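Local coordinates for protein alpha,alpha-trehalose-phosphate synthase (UDP-forming) (PDB 5V0T) that belongs to the GT-B clan of glycosyltransferases (family 20) and holds uridine-5'-diphosphate and 6-O-phosphono-alpha-D-glucopyranose in the cleft between its two domains, at residues 137-142 and 162-167; 237-242 and 376-381; 272-277 and 368-373. All coordinates share one frame; numbering follows the deposited sequence.

Contact 1 of 3, residues 137-142 and 162-167. With G6P (6-O-phosphono-alpha-D-glucopyranose), chain J.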
loop_
_atom_site.group_PDB
_atom_site.type_symbol
_atom_site.label_atom_id
_atom_site.label_comp_id
_atom_site.label_asym_id
_atom_site.label_seq_id
_atom_site.Cartn_x
_atom_site.Cartn_y
_atom_site.Cartn_z
ATOM N N TRP A 137 -10.165 12.380 -9.646
ATOM C CA TRP A 137 -9.890 11.017 -9.202
ATOM C C TRP A 137 -9.389 11.068 -7.763
ATOM O O TRP A 137 -8.255 11.491 -7.507
ATOM C CB TRP A 137 -8.876 10.335 -10.124
ATOM C CG TRP A 137 -8.696 8.850 -9.845
ATOM C CD1 TRP A 137 -9.357 8.099 -8.906
ATOM C CD2 TRP A 137 -7.812 7.948 -10.524
ATOM N NE1 TRP A 137 -8.920 6.796 -8.946
ATOM C CE2 TRP A 137 -7.971 6.676 -9.927
ATOM C CE3 TRP A 137 -6.888 8.096 -11.566
ATOM C CZ2 TRP A 137 -7.265 5.560 -10.355
ATOM C CZ3 TRP A 137 -6.170 6.986 -11.983
ATOM C CH2 TRP A 137 -6.363 5.733 -11.377
ATOM N N VAL A 138 -10.237 10.647 -6.833
ATOM C CA VAL A 138 -9.952 10.660 -5.398
ATOM C C VAL A 138 -9.358 9.321 -4.989
ATOM O O VAL A 138 -9.849 8.266 -5.416
ATOM C CB VAL A 138 -11.242 10.957 -4.611
ATOM C CG1 VAL A 138 -10.965 11.023 -3.148
ATOM C CG2 VAL A 138 -11.859 12.252 -5.121
ATOM N N HIS A 139 -8.325 9.353 -4.133
ATOM C CA HIS A 139 -7.609 8.150 -3.707
ATOM C C HIS A 139 -7.670 7.951 -2.194
ATOM O O HIS A 139 -7.206 8.807 -1.432
ATOM C CB HIS A 139 -6.148 8.200 -4.166
ATOM C CG HIS A 139 -6.000 8.050 -5.650
ATOM N ND1 HIS A 139 -5.587 6.876 -6.242
ATOM C CD2 HIS A 139 -6.282 8.903 -6.665
ATOM C CE1 HIS A 139 -5.592 7.019 -7.556
ATOM N NE2 HIS A 139 -6.010 8.241 -7.839
ATOM N N ASP A 140 -8.249 6.815 -1.783
ATOM C CA ASP A 140 -8.025 6.101 -0.518
ATOM C C ASP A 140 -8.935 6.518 0.632
ATOM O O ASP A 140 -9.736 7.451 0.520
ATOM C CB ASP A 140 -6.559 6.186 -0.061
ATOM C CG ASP A 140 -6.020 4.819 0.359
ATOM O OD1 ASP A 140 -6.791 3.846 0.223
ATOM O OD2 ASP A 140 -4.855 4.700 0.803
ATOM N N TYR A 141 -8.814 5.791 1.747
ATOM C CA TYR A 141 -9.852 5.733 2.767
ATOM C C TYR A 141 -10.077 7.055 3.502
ATOM O O TYR A 141 -11.153 7.242 4.081
ATOM C CB TYR A 141 -9.492 4.640 3.768
ATOM C CG TYR A 141 -8.109 4.798 4.364
ATOM C CD1 TYR A 141 -6.967 4.368 3.686
ATOM C CD2 TYR A 141 -7.950 5.347 5.625
ATOM C CE1 TYR A 141 -5.703 4.509 4.247
ATOM C CE2 TYR A 141 -6.705 5.481 6.192
ATOM C CZ TYR A 141 -5.584 5.068 5.505
ATOM O OH TYR A 141 -4.351 5.198 6.117
ATOM N N HIS A 142 -9.093 7.966 3.513
ATOM C CA HIS A 142 -9.286 9.258 4.173
ATOM C C HIS A 142 -10.411 10.051 3.537
ATOM O O HIS A 142 -11.008 10.922 4.185
ATOM C CB HIS A 142 -8.009 10.103 4.101
ATOM C CG HIS A 142 -6.757 9.339 4.370
ATOM N ND1 HIS A 142 -6.174 8.510 3.433
ATOM C CD2 HIS A 142 -5.963 9.291 5.467
ATOM C CE1 HIS A 142 -5.088 7.964 3.950
ATOM N NE2 HIS A 142 -4.934 8.426 5.179
ATOM N N PHE A 162 -10.595 5.497 -5.957
ATOM C CA PHE A 162 -9.845 4.246 -5.881
ATOM C C PHE A 162 -9.418 4.018 -4.441
ATOM O O PHE A 162 -8.797 4.898 -3.834
ATOM C CB PHE A 162 -8.609 4.242 -6.809
ATOM C CG PHE A 162 -7.893 2.903 -6.851
ATOM C CD1 PHE A 162 -8.380 1.867 -7.634
ATOM C CD2 PHE A 162 -6.761 2.680 -6.076
ATOM C CE1 PHE A 162 -7.742 0.644 -7.665
ATOM C CE2 PHE A 162 -6.113 1.452 -6.103
ATOM C CZ PHE A 162 -6.608 0.433 -6.901
ATOM N N LEU A 163 -9.769 2.842 -3.901
ATOM C CA LEU A 163 -9.346 2.401 -2.573
ATOM C C LEU A 163 -8.054 1.593 -2.690
ATOM O O LEU A 163 -8.017 0.552 -3.366
ATOM C CB LEU A 163 -10.445 1.562 -1.911
ATOM C CG LEU A 163 -10.219 1.153 -0.450
ATOM C CD1 LEU A 163 -10.207 2.374 0.459
ATOM C CD2 LEU A 163 -11.272 0.143 -0.003
ATOM N N HIS A 164 -6.989 2.074 -2.035
ATOM C CA HIS A 164 -5.698 1.396 -2.122
ATOM C C HIS A 164 -5.598 0.247 -1.128
ATOM O O HIS A 164 -4.838 -0.695 -1.357
ATOM C CB HIS A 164 -4.539 2.387 -1.890
ATOM C CG HIS A 164 -4.344 3.356 -3.020
ATOM N ND1 HIS A 164 -3.251 3.319 -3.854
ATOM C CD2 HIS A 164 -5.132 4.358 -3.480
ATOM C CE1 HIS A 164 -3.364 4.264 -4.773
ATOM N NE2 HIS A 164 -4.498 4.906 -4.568
ATOM N N ILE A 165 -6.348 0.318 -0.031
ATOM C CA ILE A 165 -6.309 -0.689 1.026
ATOM C C ILE A 165 -7.396 -1.726 0.739
ATOM O O ILE A 165 -8.222 -1.509 -0.157
ATOM C CB ILE A 165 -6.476 -0.023 2.403
ATOM C CG1 ILE A 165 -7.886 0.579 2.550
ATOM C CG2 ILE A 165 -5.376 1.041 2.607
ATOM C CD1 ILE A 165 -8.159 1.118 3.961
ATOM N N PRO A 166 -7.429 -2.868 1.430
ATOM C CA PRO A 166 -8.469 -3.858 1.134
ATOM C C PRO A 166 -9.849 -3.287 1.426
ATOM O O PRO A 166 -10.012 -2.409 2.276
ATOM C CB PRO A 166 -8.137 -5.024 2.079
ATOM C CG PRO A 166 -6.731 -4.793 2.512
ATOM C CD PRO A 166 -6.537 -3.316 2.510
ATOM N N PHE A 167 -10.863 -3.778 0.712
ATOM C CA PHE A 167 -12.229 -3.564 1.196
ATOM C C PHE A 167 -12.642 -4.778 2.015
ATOM O O PHE A 167 -12.699 -5.887 1.467
ATOM C CB PHE A 167 -13.219 -3.335 0.061
ATOM C CG PHE A 167 -14.523 -2.741 0.536
ATOM C CD1 PHE A 167 -15.515 -3.546 1.085
ATOM C CD2 PHE A 167 -14.718 -1.362 0.514
ATOM C CE1 PHE A 167 -16.709 -2.986 1.536
ATOM C CE2 PHE A 167 -15.906 -0.799 0.971
ATOM C CZ PHE A 167 -16.894 -1.609 1.484
HETATM C C1 G6P J . -0.690 3.255 2.597
HETATM C C2 G6P J . -1.989 4.010 2.369
HETATM C C3 G6P J . -1.703 5.412 1.826
HETATM C C4 G6P J . -0.744 6.132 2.777
HETATM C C5 G6P J . 0.516 5.286 2.970
HETATM C C6 G6P J . 1.512 6.007 3.880
HETATM O O1 G6P J . -0.054 3.128 1.331
HETATM O O2 G6P J . -2.825 3.262 1.468
HETATM O O3 G6P J . -2.952 6.123 1.766
HETATM O O4 G6P J . -0.365 7.407 2.218
HETATM O O5 G6P J . 0.162 3.993 3.488
HETATM O O6 G6P J . 0.883 6.339 5.130
HETATM P P G6P J . 0.839 7.875 5.614
HETATM O O1P G6P J . 2.247 8.229 6.020
HETATM O O2P G6P J . -0.166 7.875 6.732
HETATM O O3P G6P J . 0.386 8.652 4.398
#

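Contact 2 of 3, residues 237-242 and 376-381. With UDP (uridine-5'-diphosphate), chain I.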
loop_
_atom_site.group_PDB
_atom_site.type_symbol
_atom_site.label_atom_id
_atom_site.label_comp_id
_atom_site.label_asym_id
_atom_site.label_seq_id
_atom_site.Cartn_x
_atom_site.Cartn_y
_atom_site.Cartn_z
ATOM N N TYR A 237 -9.178 -2.755 -10.229
ATOM C CA TYR A 237 -8.059 -2.248 -11.028
ATOM C C TYR A 237 -6.795 -2.397 -10.188
ATOM O O TYR A 237 -6.488 -1.535 -9.361
ATOM C CB TYR A 237 -8.256 -0.778 -11.411
ATOM C CG TYR A 237 -9.583 -0.431 -12.061
ATOM C CD1 TYR A 237 -10.719 -0.183 -11.288
ATOM C CD2 TYR A 237 -9.691 -0.316 -13.437
ATOM C CE1 TYR A 237 -11.938 0.151 -11.876
ATOM C CE2 TYR A 237 -10.913 0.016 -14.045
ATOM C CZ TYR A 237 -12.027 0.251 -13.247
ATOM O OH TYR A 237 -13.230 0.586 -13.819
ATOM N N PRO A 238 -6.055 -3.497 -10.342
ATOM C CA PRO A 238 -4.874 -3.720 -9.483
ATOM C C PRO A 238 -3.743 -2.769 -9.850
ATOM O O PRO A 238 -3.311 -2.724 -10.998
ATOM C CB PRO A 238 -4.504 -5.186 -9.761
ATOM C CG PRO A 238 -5.076 -5.471 -11.125
ATOM C CD PRO A 238 -6.325 -4.639 -11.234
ATOM N N ILE A 239 -3.273 -1.990 -8.873
ATOM C CA ILE A 239 -2.209 -1.037 -9.155
ATOM C C ILE A 239 -0.914 -1.791 -9.440
ATOM O O ILE A 239 -0.611 -2.818 -8.808
ATOM C CB ILE A 239 -2.045 -0.042 -7.996
ATOM C CG1 ILE A 239 -1.236 1.168 -8.453
ATOM C CG2 ILE A 239 -1.375 -0.705 -6.784
ATOM C CD1 ILE A 239 -1.231 2.319 -7.459
ATOM N N GLY A 240 -0.161 -1.306 -10.423
ATOM C CA GLY A 240 1.085 -1.943 -10.795
ATOM C C GLY A 240 2.294 -1.043 -10.635
ATOM O O GLY A 240 2.257 -0.045 -9.907
ATOM N N VAL A 241 3.380 -1.395 -11.319
ATOM C CA VAL A 241 4.636 -0.673 -11.262
ATOM C C VAL A 241 5.144 -0.503 -12.694
ATOM O O VAL A 241 4.483 -0.895 -13.656
ATOM C CB VAL A 241 5.679 -1.401 -10.382
ATOM C CG1 VAL A 241 5.128 -1.658 -8.988
ATOM C CG2 VAL A 241 6.079 -2.737 -11.030
ATOM N N TYR A 242 6.317 0.109 -12.833
ATOM C CA TYR A 242 7.042 0.092 -14.097
ATOM C C TYR A 242 8.177 -0.914 -13.952
ATOM O O TYR A 242 9.274 -0.546 -13.510
ATOM C CB TYR A 242 7.610 1.464 -14.462
ATOM C CG TYR A 242 6.599 2.500 -14.869
ATOM C CD1 TYR A 242 5.786 2.310 -15.983
ATOM C CD2 TYR A 242 6.469 3.683 -14.151
ATOM C CE1 TYR A 242 4.865 3.272 -16.367
ATOM C CE2 TYR A 242 5.548 4.650 -14.521
ATOM C CZ TYR A 242 4.752 4.440 -15.632
ATOM O OH TYR A 242 3.837 5.393 -15.992
ATOM N N ASP A 376 -3.024 -6.642 3.010
ATOM C CA ASP A 376 -2.376 -5.589 2.233
ATOM C C ASP A 376 -3.169 -5.402 0.956
ATOM O O ASP A 376 -3.470 -6.383 0.270
ATOM C CB ASP A 376 -0.915 -5.961 1.923
ATOM C CG ASP A 376 -0.035 -4.750 1.681
ATOM O OD1 ASP A 376 -0.484 -3.838 0.950
ATOM O OD2 ASP A 376 1.113 -4.726 2.204
ATOM N N GLY A 377 -3.552 -4.154 0.663
ATOM C CA GLY A 377 -4.337 -3.906 -0.531
ATOM C C GLY A 377 -3.651 -4.378 -1.800
ATOM O O GLY A 377 -4.303 -4.871 -2.717
ATOM N N MET A 378 -2.333 -4.213 -1.879
ATOM C CA MET A 378 -1.601 -4.695 -3.043
ATOM C C MET A 378 -0.226 -5.194 -2.628
ATOM O O MET A 378 0.059 -6.391 -2.735
ATOM C CB MET A 378 -1.480 -3.595 -4.111
ATOM C CG MET A 378 -0.724 -4.024 -5.391
ATOM S SD MET A 378 -1.342 -5.546 -6.156
ATOM C CE MET A 378 -3.047 -5.127 -6.510
ATOM N N ASN A 379 0.598 -4.259 -2.137
ATOM C CA ASN A 379 1.995 -4.389 -1.732
ATOM C C ASN A 379 2.910 -4.160 -2.940
ATOM O O ASN A 379 3.208 -5.081 -3.715
ATOM C CB ASN A 379 2.317 -5.729 -1.045
ATOM C CG ASN A 379 3.645 -5.675 -0.304
ATOM O OD1 ASN A 379 4.697 -5.607 -0.926
ATOM N ND2 ASN A 379 3.604 -5.693 1.017
ATOM N N LEU A 380 3.347 -2.908 -3.108
ATOM C CA LEU A 380 4.242 -2.587 -4.214
ATOM C C LEU A 380 5.635 -3.174 -4.003
ATOM O O LEU A 380 6.326 -3.484 -4.980
ATOM C CB LEU A 380 4.332 -1.071 -4.392
ATOM C CG LEU A 380 3.087 -0.338 -4.897
ATOM C CD1 LEU A 380 3.449 1.115 -5.163
ATOM C CD2 LEU A 380 2.532 -0.977 -6.146
ATOM N N VAL A 381 6.056 -3.347 -2.748
ATOM C CA VAL A 381 7.387 -3.883 -2.484
ATOM C C VAL A 381 7.539 -5.258 -3.120
ATOM O O VAL A 381 8.589 -5.586 -3.675
ATOM C CB VAL A 381 7.666 -3.913 -0.968
ATOM C CG1 VAL A 381 8.739 -4.986 -0.612
ATOM C CG2 VAL A 381 8.097 -2.508 -0.471
HETATM N N1 UDP I . 9.501 2.727 0.281
HETATM C C2 UDP I . 10.465 3.715 0.149
HETATM N N3 UDP I . 11.344 3.812 1.188
HETATM C C4 UDP I . 11.367 3.036 2.326
HETATM C C5 UDP I . 10.342 2.028 2.392
HETATM C C6 UDP I . 9.468 1.902 1.382
HETATM O O2 UDP I . 10.524 4.459 -0.815
HETATM O O4 UDP I . 12.236 3.245 3.182
HETATM C "C1'" UDP I . 8.537 2.575 -0.813
HETATM C "C2'" UDP I . 8.594 1.207 -1.490
HETATM O "O2'" UDP I . 9.601 1.207 -2.487
HETATM C "C3'" UDP I . 7.180 1.111 -2.067
HETATM C "C4'" UDP I . 6.335 1.825 -1.006
HETATM O "O4'" UDP I . 7.239 2.685 -0.278
HETATM O "O3'" UDP I . 7.045 1.786 -3.314
HETATM C "C5'" UDP I . 5.608 0.924 -0.044
HETATM O "O5'" UDP I . 4.390 0.503 -0.688
HETATM P PA UDP I . 3.680 -0.856 -0.300
HETATM O O1A UDP I . 4.678 -1.994 -0.231
HETATM O O2A UDP I . 2.554 -1.038 -1.249
HETATM O O3A UDP I . 3.146 -0.647 1.172
HETATM P PB UDP I . 2.493 0.556 1.970
HETATM O O1B UDP I . 1.705 1.319 0.902
HETATM O O2B UDP I . 1.514 -0.162 2.923
HETATM O O3B UDP I . 3.517 1.374 2.665
#

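Contact 3 of 3, residues 272-277 and 368-373. With UDP (uridine-5'-diphosphate), chain I; G6P (6-O-phosphono-alpha-D-glucopyranose), chain J.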
loop_
_atom_site.group_PDB
_atom_site.type_symbol
_atom_site.label_atom_id
_atom_site.label_comp_id
_atom_site.label_asym_id
_atom_site.label_seq_id
_atom_site.Cartn_x
_atom_site.Cartn_y
_atom_site.Cartn_z
ATOM N N ILE A 272 18.117 -12.608 3.123
ATOM C CA ILE A 272 16.670 -12.428 3.113
ATOM C C ILE A 272 16.391 -10.952 3.370
ATOM O O ILE A 272 16.897 -10.373 4.339
ATOM C CB ILE A 272 16.000 -13.312 4.178
ATOM C CG1 ILE A 272 16.365 -14.790 3.964
ATOM C CG2 ILE A 272 14.480 -13.083 4.201
ATOM C CD1 ILE A 272 16.001 -15.693 5.158
ATOM N N MET A 273 15.578 -10.330 2.515
ATOM C CA MET A 273 15.330 -8.899 2.639
ATOM C C MET A 273 13.841 -8.588 2.726
ATOM O O MET A 273 13.032 -9.144 1.981
ATOM C CB MET A 273 15.955 -8.135 1.467
ATOM C CG MET A 273 15.753 -6.604 1.557
ATOM S SD MET A 273 16.806 -5.814 0.346
ATOM C CE MET A 273 16.312 -4.089 0.568
ATOM N N SER A 274 13.491 -7.679 3.632
ATOM C CA SER A 274 12.143 -7.149 3.767
ATOM C C SER A 274 12.206 -5.630 3.867
ATOM O O SER A 274 13.158 -5.068 4.422
ATOM C CB SER A 274 11.434 -7.700 5.019
ATOM O OG SER A 274 11.186 -9.104 4.933
ATOM N N VAL A 275 11.165 -4.974 3.352
ATOM C CA VAL A 275 11.002 -3.521 3.433
ATOM C C VAL A 275 9.533 -3.251 3.712
ATOM O O VAL A 275 8.684 -3.564 2.871
ATOM C CB VAL A 275 11.405 -2.796 2.138
ATOM C CG1 VAL A 275 11.175 -1.307 2.310
ATOM C CG2 VAL A 275 12.859 -3.083 1.751
ATOM N N ASP A 276 9.229 -2.666 4.876
ATOM C CA ASP A 276 7.850 -2.456 5.320
ATOM C C ASP A 276 7.797 -1.244 6.230
ATOM O O ASP A 276 8.561 -1.192 7.192
ATOM C CB ASP A 276 7.309 -3.645 6.140
ATOM C CG ASP A 276 7.439 -4.977 5.443
ATOM O OD1 ASP A 276 8.573 -5.493 5.340
ATOM O OD2 ASP A 276 6.387 -5.538 5.047
ATOM N N ARG A 277 6.867 -0.310 5.996
ATOM C CA ARG A 277 6.485 0.570 7.101
ATOM C C ARG A 277 6.226 -0.302 8.329
ATOM O O ARG A 277 5.696 -1.411 8.211
ATOM C CB ARG A 277 5.237 1.387 6.748
ATOM C CG ARG A 277 5.437 2.494 5.695
ATOM C CD ARG A 277 4.110 3.289 5.474
ATOM N NE ARG A 277 3.035 2.366 5.127
ATOM C CZ ARG A 277 2.098 1.939 5.970
ATOM N NH1 ARG A 277 2.044 2.391 7.219
ATOM N NH2 ARG A 277 1.207 1.057 5.551
ATOM N N VAL A 368 16.217 -13.793 -1.242
ATOM C CA VAL A 368 14.812 -13.969 -0.890
ATOM C C VAL A 368 14.195 -12.603 -0.608
ATOM O O VAL A 368 14.745 -11.829 0.201
ATOM C CB VAL A 368 14.621 -14.891 0.329
ATOM C CG1 VAL A 368 13.123 -15.046 0.631
ATOM C CG2 VAL A 368 15.271 -16.258 0.073
ATOM N N GLY A 369 13.096 -12.311 -1.276
ATOM C CA GLY A 369 12.246 -11.174 -0.943
ATOM C C GLY A 369 11.109 -11.660 -0.064
ATOM O O GLY A 369 10.308 -12.505 -0.475
ATOM N N TYR A 370 11.033 -11.116 1.139
ATOM C CA TYR A 370 10.223 -11.682 2.227
ATOM C C TYR A 370 9.110 -10.668 2.534
ATOM O O TYR A 370 9.335 -9.684 3.245
ATOM C CB TYR A 370 11.140 -11.947 3.426
ATOM C CG TYR A 370 10.638 -12.826 4.550
ATOM C CD1 TYR A 370 9.536 -13.680 4.400
ATOM C CD2 TYR A 370 11.291 -12.805 5.782
ATOM C CE1 TYR A 370 9.110 -14.479 5.456
ATOM C CE2 TYR A 370 10.880 -13.586 6.822
ATOM C CZ TYR A 370 9.790 -14.417 6.667
ATOM O OH TYR A 370 9.395 -15.177 7.739
ATOM N N VAL A 371 7.917 -10.923 1.994
ATOM C CA VAL A 371 6.800 -9.979 1.979
ATOM C C VAL A 371 5.564 -10.712 2.503
ATOM O O VAL A 371 4.859 -11.370 1.733
ATOM C CB VAL A 371 6.557 -9.420 0.568
ATOM C CG1 VAL A 371 5.459 -8.353 0.574
ATOM C CG2 VAL A 371 7.883 -8.867 -0.051
ATOM N N THR A 372 5.274 -10.595 3.803
ATOM C CA THR A 372 4.234 -11.432 4.419
ATOM C C THR A 372 3.201 -10.639 5.225
ATOM O O THR A 372 2.862 -11.011 6.350
ATOM C CB THR A 372 4.866 -12.514 5.295
ATOM O OG1 THR A 372 5.501 -11.916 6.428
ATOM C CG2 THR A 372 5.901 -13.307 4.522
ATOM N N PRO A 373 2.610 -9.593 4.645
ATOM C CA PRO A 373 1.628 -8.805 5.405
ATOM C C PRO A 373 0.424 -9.651 5.797
ATOM O O PRO A 373 -0.003 -10.554 5.068
ATOM C CB PRO A 373 1.236 -7.684 4.429
ATOM C CG PRO A 373 1.471 -8.282 3.079
ATOM C CD PRO A 373 2.670 -9.182 3.230
HETATM N N1 UDP I . 9.501 2.727 0.281
HETATM C C2 UDP I . 10.465 3.715 0.149
HETATM N N3 UDP I . 11.344 3.812 1.188
HETATM C C4 UDP I . 11.367 3.036 2.326
HETATM C C5 UDP I . 10.342 2.028 2.392
HETATM C C6 UDP I . 9.468 1.902 1.382
HETATM O O2 UDP I . 10.524 4.459 -0.815
HETATM O O4 UDP I . 12.236 3.245 3.182
HETATM C "C1'" UDP I . 8.537 2.575 -0.813
HETATM C "C2'" UDP I . 8.594 1.207 -1.490
HETATM O "O2'" UDP I . 9.601 1.207 -2.487
HETATM C "C3'" UDP I . 7.180 1.111 -2.067
HETATM C "C4'" UDP I . 6.335 1.825 -1.006
HETATM O "O4'" UDP I . 7.239 2.685 -0.278
HETATM O "O3'" UDP I . 7.045 1.786 -3.314
HETATM C "C5'" UDP I . 5.608 0.924 -0.044
HETATM O "O5'" UDP I . 4.390 0.503 -0.688
HETATM P PA UDP I . 3.680 -0.856 -0.300
HETATM O O1A UDP I . 4.678 -1.994 -0.231
HETATM O O2A UDP I . 2.554 -1.038 -1.249
HETATM O O3A UDP I . 3.146 -0.647 1.172
HETATM P PB UDP I . 2.493 0.556 1.970
HETATM O O1B UDP I . 1.705 1.319 0.902
HETATM O O2B UDP I . 1.514 -0.162 2.923
HETATM O O3B UDP I . 3.517 1.374 2.665
HETATM C C1 G6P J . -0.690 3.255 2.597
HETATM C C2 G6P J . -1.989 4.010 2.369
HETATM C C3 G6P J . -1.703 5.412 1.826
HETATM C C4 G6P J . -0.744 6.132 2.777
HETATM C C5 G6P J . 0.516 5.286 2.970
HETATM C C6 G6P J . 1.512 6.007 3.880
HETATM O O1 G6P J . -0.054 3.128 1.331
HETATM O O2 G6P J . -2.825 3.262 1.468
HETATM O O3 G6P J . -2.952 6.123 1.766
HETATM O O4 G6P J . -0.365 7.407 2.218
HETATM O O5 G6P J . 0.162 3.993 3.488
HETATM O O6 G6P J . 0.883 6.339 5.130
HETATM P P G6P J . 0.839 7.875 5.614
HETATM O O1P G6P J . 2.247 8.229 6.020
HETATM O O2P G6P J . -0.166 7.875 6.732
HETATM O O3P G6P J . 0.386 8.652 4.398
HETATM O O HOH W 1 8.841 -6.818 2.830
#

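Contact 1 of 3, residues 137-142 and 162-167
His139 and Phe162 pair across two neighbouring parallel strands, 135-139 and 159-162, at the C-terminal ends of two inner strands of the N-terminal Rossmann-like sheet, where both chains leave the sheet and open into the 6-O-phosphono-alpha-D-glucopyranose pocket. The backbone link is short: Phe162 N reaches Val138 O at 2.9 Å, and Asp140 N returns a more bent bond to Phe162 O. Beyond it, side chains take over. The imidazoles of His139 and His164 meet rim to rim, planes 47° apart, with ND1 of His139 2.8 Å from NE2 of His164; either nitrogen may hold the shared proton. Trp137 presents the NE1 edge of its indole to CB of Phe162, and helix 454-466 adds Trp457 against both residues. Next to the histidines, Asp140 divides its carboxylate between protein and ligand. OD1 accepts the backbone N-H of His164 at 2.9 Å from above the carboxylate plane, while OD2 takes both O2 and O3 of 6-O-phosphono-alpha-D-glucopyranose, each at 2.6 Å. Ile165 packs on Tyr141 beside the pocket: its CD1 lies 3.5 Å from CD1 of Tyr141, a fit set by chi1 of 67°, which tucks CG1 between the backbone N and the carbonyl carbon. The bond at OD1 would be expected to restrict rotation of the Asp140 carboxylate, which leaves OD2 turned to O2 and O3 of the ligand.

Contact 2 of 3, residues 237-242 and 376-381
Ile239, Met378 and Leu380 pack together beside the diphosphate site of this GT-B protein, where the loop following strand 230-236 meets the turn that leads into helix 380-388. Carbon-to-carbon contact carries the interface. Met378 runs along the loop with CG anti to the backbone N (chi1 -180°) and then bends twice, which lays its CG 3.7 Å from CG2 of Ile239 and swings its methyl CE to within 3.6 Å of CB of Pro238. The same CG2 of Ile239 also faces CD2 of Leu380 at 4.0 Å, so this one methyl sits against both partners. Farther along, the side chains of Val241 and Leu380 run antiparallel, with CG1 of the valine 3.9 Å from CD2 of the leucine.

On its other side the turn is polar. Leu380 N points almost straight at O2A of uridine-5'-diphosphate (2.8 Å, 175°), and Val381 N reaches O1A at 3.2 Å. Asn379, the N-cap residue, directs OD1 to the backbone N of Ala382, while its ND2 bonds OD2 of Asp376 at 2.9 Å, meeting the carboxylate from above its plane. Lys282 forms a salt bridge with that same OD2 and also binds the nucleotide. With the first backbone N-H groups of the helix aimed at the alpha-phosphate, the helix dipole would be expected to favour the bound anion. A nucleotide whose alpha-phosphate is met by the N-terminal N-H groups of a helix in the C-terminal domain, backed here by an apolar seam, is typical of the nucleotide site of GT-B glycosyltransferases.

Contact 3 of 3, residues 272-277 and 368-373
Ile272 and Val368 begin a parallel pairing in the Rossmann-like sheet of the C-terminal domain, where strands 270-275 and 368-371 lie side by side at the middle of six strands. The tight part is here. Both backbone polar atoms of Met273 turn to the neighbouring strand: N bonds Val368 O at 2.9 Å, and O receives Tyr370 N at the same distance. On the face carrying Ile272 and Val368, these two side chains lie alongside each other and point the same way, and CG2 of Ile272 comes within 3.6 Å of CD2 of Tyr370. The phenol of Tyr370 leads away from the pair toward helix 284-297, where its OH bonds the carbonyl of Arg287. Ser274 closes the paired region: with OG beside the backbone N (chi1 -66°), the hydroxyl reaches Tyr370 O at 2.6 Å, in the carbonyl plane and on a lone pair.

The axes of 272-275 and 368-371 cross at -38°, and past Ser274 no direct backbone bond joins the two segments. Pairing gives way to a looser end, where one water links them: it accepts the N-H of Val275 at 3.0 Å and lies 2.9 Å from both Tyr370 O and Asp276 OD1. Asp276 is further anchored by a salt bridge from OD1 to Arg287. Beyond the strand's end the chain enters the ligand cleft. Val275 sets CG1 against the uracil of uridine-5'-diphosphate, and Arg277, bent at chi3 and tied at NH1 to Asp279, turns the edge of its guanidinium to the beta-phosphate. O5 of 6-O-phosphono-alpha-D-glucopyranose lies over one guanidinium face, offset toward its rim, while NE of Arg277 donates to O3B of uridine-5'-diphosphate at 2.7 Å with an angle of 160°.

How the contacts relate
From the N terminus, contact 1 comes first: it closes a beta-alpha-beta crossover, with 19 residues between its segments, within the N-terminal domain and ends before contact 2 opens. Contact 2 starts in the loop after strand 230-236 and joins it, 133 residues later, to the start of helix 380-388 in the C-terminal domain. Contact 3 nests inside that long loop, pairing two central strands of the second sheet; its later strand leads on to the helix of contact 2. Contacts 1 and 2 touch through Phe162 and Tyr237, contacts 2 and 3 through Asn379 and Val371. Contacts 1 and 3 stay about 7 Å apart at their nearest atoms, yet both reach 6-O-phosphono-alpha-D-glucopyranose.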